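Local coordinates for spore germination protein B3 (Bacillus subtilis subsp. subtilis, PDB 3N54) that takes part in the spore germination response to the mixture of L-asparagine, glucose, fructose and potassium ions, at residues A169-K174 against K178-G183. Residues are numbered along the deposited sequence; the frame is centred on the assembly and turned at random.
Sequences AVKNEK and KYDGAG
The ring of Y179 has the carbonyl oxygen A169 O at its edge, near the ring plane, while V170 approaches obliquely, CG1 lying 3.8 Å from CD1 of Y179. V170 and Y179 point the same way, as expected of an antiparallel non-hydrogen-bonded pair, and with chi1 at -61° V170 holds CG1 beside its backbone N, where it meets the ring. The carboxylate of D180 runs alongside K171, D180 OD2 standing 3.2 Å from K171 CD. K171 NZ is 5.2 Å from D180 OD2, which instead makes a salt bridge with R110. The frame is a beta hairpin, strands 165-172 and 177-186, third and fourth of a mixed five-stranded sheet. Three hydrogen bonds, each 2.9 Å, pair it: D180 N to A169 O (N-H...O 169°), A169 N to G181 O, and K171 N to K178 O. A169 thus bonds successive residues, D180 and G181, a one-residue slip as in a beta bulge, and there G181 (phi 78°) takes a shape glycine adopts readily. Nearer the turn, the carboxylate of E173 crosses the aliphatic chain of K178, E173 OE1 3.6 Å from K178 CD, and accepts a bond from a water that also reaches Y179 O. Shortening E173 to alanine removes the carboxylate, and the water would probably lose one acceptor and the K178 methylenes their cover. E173 OE1 also lies 4.1 Å from D180 OD2, a like-charge proximity that R110 probably eases.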
loop_
_atom_site.group_PDB
_atom_site.type_symbol
_atom_site.label_atom_id
_atom_site.label_comp_id
_atom_site.label_asym_id
_atom_site.label_seq_id
_atom_site.Cartn_x
_atom_site.Cartn_y
_atom_site.Cartn_z
ATOM N N ALA A 169 0.264 -4.945 -1.225
ATOM C CA ALA A 169 -0.730 -5.862 -0.681
ATOM C C ALA A 169 -0.203 -7.292 -0.677
ATOM O O ALA A 169 0.615 -7.656 -1.522
ATOM C CB ALA A 169 -2.021 -5.775 -1.474
ATOM N N VAL A 170 -0.650 -8.083 0.297
ATOM C CA VAL A 170 -0.359 -9.518 0.342
ATOM C C VAL A 170 -1.665 -10.293 0.499
ATOM O O VAL A 170 -2.646 -9.779 1.042
ATOM C CB VAL A 170 0.595 -9.901 1.482
ATOM C CG1 VAL A 170 1.932 -9.200 1.315
ATOM C CG2 VAL A 170 -0.020 -9.564 2.830
ATOM N N LYS A 171 -1.680 -11.526 0.007
ATOM C CA LYS A 171 -2.871 -12.363 0.085
ATOM C C LYS A 171 -2.494 -13.795 0.394
ATOM O O LYS A 171 -1.532 -14.327 -0.163
ATOM C CB LYS A 171 -3.659 -12.307 -1.225
ATOM C CG LYS A 171 -4.966 -13.126 -1.231
ATOM C CD LYS A 171 -5.818 -12.796 -2.455
ATOM C CE LYS A 171 -7.125 -13.585 -2.494
ATOM N NZ LYS A 171 -6.954 -14.967 -3.031
ATOM N N ASN A 172 -3.261 -14.406 1.290
ATOM C CA ASN A 172 -3.084 -15.799 1.636
ATOM C C ASN A 172 -3.903 -16.614 0.636
ATOM O O ASN A 172 -5.098 -16.829 0.837
ATOM C CB ASN A 172 -3.539 -16.036 3.082
ATOM C CG ASN A 172 -2.881 -17.237 3.717
ATOM O OD1 ASN A 172 -1.819 -17.681 3.285
ATOM N ND2 ASN A 172 -3.495 -17.756 4.774
ATOM N N GLU A 173 -3.266 -17.049 -0.452
ATOM C CA GLU A 173 -3.964 -17.762 -1.538
ATOM C C GLU A 173 -4.064 -19.269 -1.289
ATOM O O GLU A 173 -3.718 -20.078 -2.158
ATOM C CB GLU A 173 -3.279 -17.494 -2.888
ATOM C CG GLU A 173 -3.156 -16.007 -3.230
ATOM C CD GLU A 173 -2.560 -15.745 -4.611
ATOM O OE1 GLU A 173 -2.226 -14.571 -4.895
ATOM O OE2 GLU A 173 -2.421 -16.703 -5.405
ATOM N N LYS A 174 -4.558 -19.631 -0.105
ATOM C CA LYS A 174 -4.722 -21.030 0.301
ATOM C C LYS A 174 -3.507 -21.906 -0.073
ATOM O O LYS A 174 -3.653 -22.895 -0.799
ATOM C CB LYS A 174 -6.020 -21.619 -0.293
ATOM C CG LYS A 174 -7.331 -21.079 0.322
ATOM C CD LYS A 174 -7.702 -19.659 -0.128
ATOM C CE LYS A 174 -8.065 -19.586 -1.610
ATOM N NZ LYS A 174 -8.406 -18.190 -2.006
ATOM N N LYS A 178 1.465 -14.391 -0.478
ATOM C CA LYS A 178 1.907 -13.991 -1.813
ATOM C C LYS A 178 1.659 -12.501 -2.050
ATOM O O LYS A 178 0.594 -11.995 -1.697
ATOM C CB LYS A 178 1.164 -14.827 -2.859
ATOM C CG LYS A 178 1.505 -14.531 -4.314
ATOM C CD LYS A 178 1.151 -15.734 -5.210
ATOM C CE LYS A 178 1.240 -15.411 -6.709
ATOM N NZ LYS A 178 2.562 -14.840 -7.119
ATOM N N TYR A 179 2.637 -11.800 -2.623
ATOM C CA TYR A 179 2.443 -10.394 -2.981
ATOM C C TYR A 179 1.342 -10.329 -4.024
ATOM O O TYR A 179 1.329 -11.126 -4.958
ATOM C CB TYR A 179 3.724 -9.753 -3.503
ATOM C CG TYR A 179 4.754 -9.533 -2.427
ATOM C CD1 TYR A 179 4.524 -8.624 -1.402
ATOM C CD2 TYR A 179 5.959 -10.232 -2.428
ATOM C CE1 TYR A 179 5.465 -8.412 -0.404
ATOM C CE2 TYR A 179 6.908 -10.028 -1.435
ATOM C CZ TYR A 179 6.654 -9.118 -0.427
ATOM O OH TYR A 179 7.588 -8.915 0.561
ATOM N N ASP A 180 0.407 -9.399 -3.851
ATOM C CA ASP A 180 -0.780 -9.367 -4.694
ATOM C C ASP A 180 -1.279 -7.944 -4.936
ATOM O O ASP A 180 -2.344 -7.556 -4.465
ATOM C CB ASP A 180 -1.868 -10.231 -4.042
ATOM C CG ASP A 180 -3.027 -10.528 -4.973
ATOM O OD1 ASP A 180 -2.866 -10.388 -6.202
ATOM O OD2 ASP A 180 -4.103 -10.917 -4.471
ATOM N N GLY A 181 -0.492 -7.170 -5.671
ATOM C CA GLY A 181 -0.865 -5.809 -6.026
ATOM C C GLY A 181 -0.681 -4.802 -4.904
ATOM O O GLY A 181 0.240 -4.918 -4.101
ATOM N N ALA A 182 -1.574 -3.819 -4.850
ATOM C CA ALA A 182 -1.440 -2.708 -3.923
ATOM C C ALA A 182 -2.778 -2.176 -3.417
ATOM O O ALA A 182 -3.764 -2.165 -4.139
ATOM C CB ALA A 182 -0.672 -1.579 -4.602
ATOM N N GLY A 183 -2.793 -1.726 -2.167
ATOM C CA GLY A 183 -3.957 -1.063 -1.607
ATOM C C GLY A 183 -3.850 0.400 -1.968
ATOM O O GLY A 183 -2.745 0.916 -2.133
HETATM O O HOH W 1 -0.935 -12.763 -6.703
#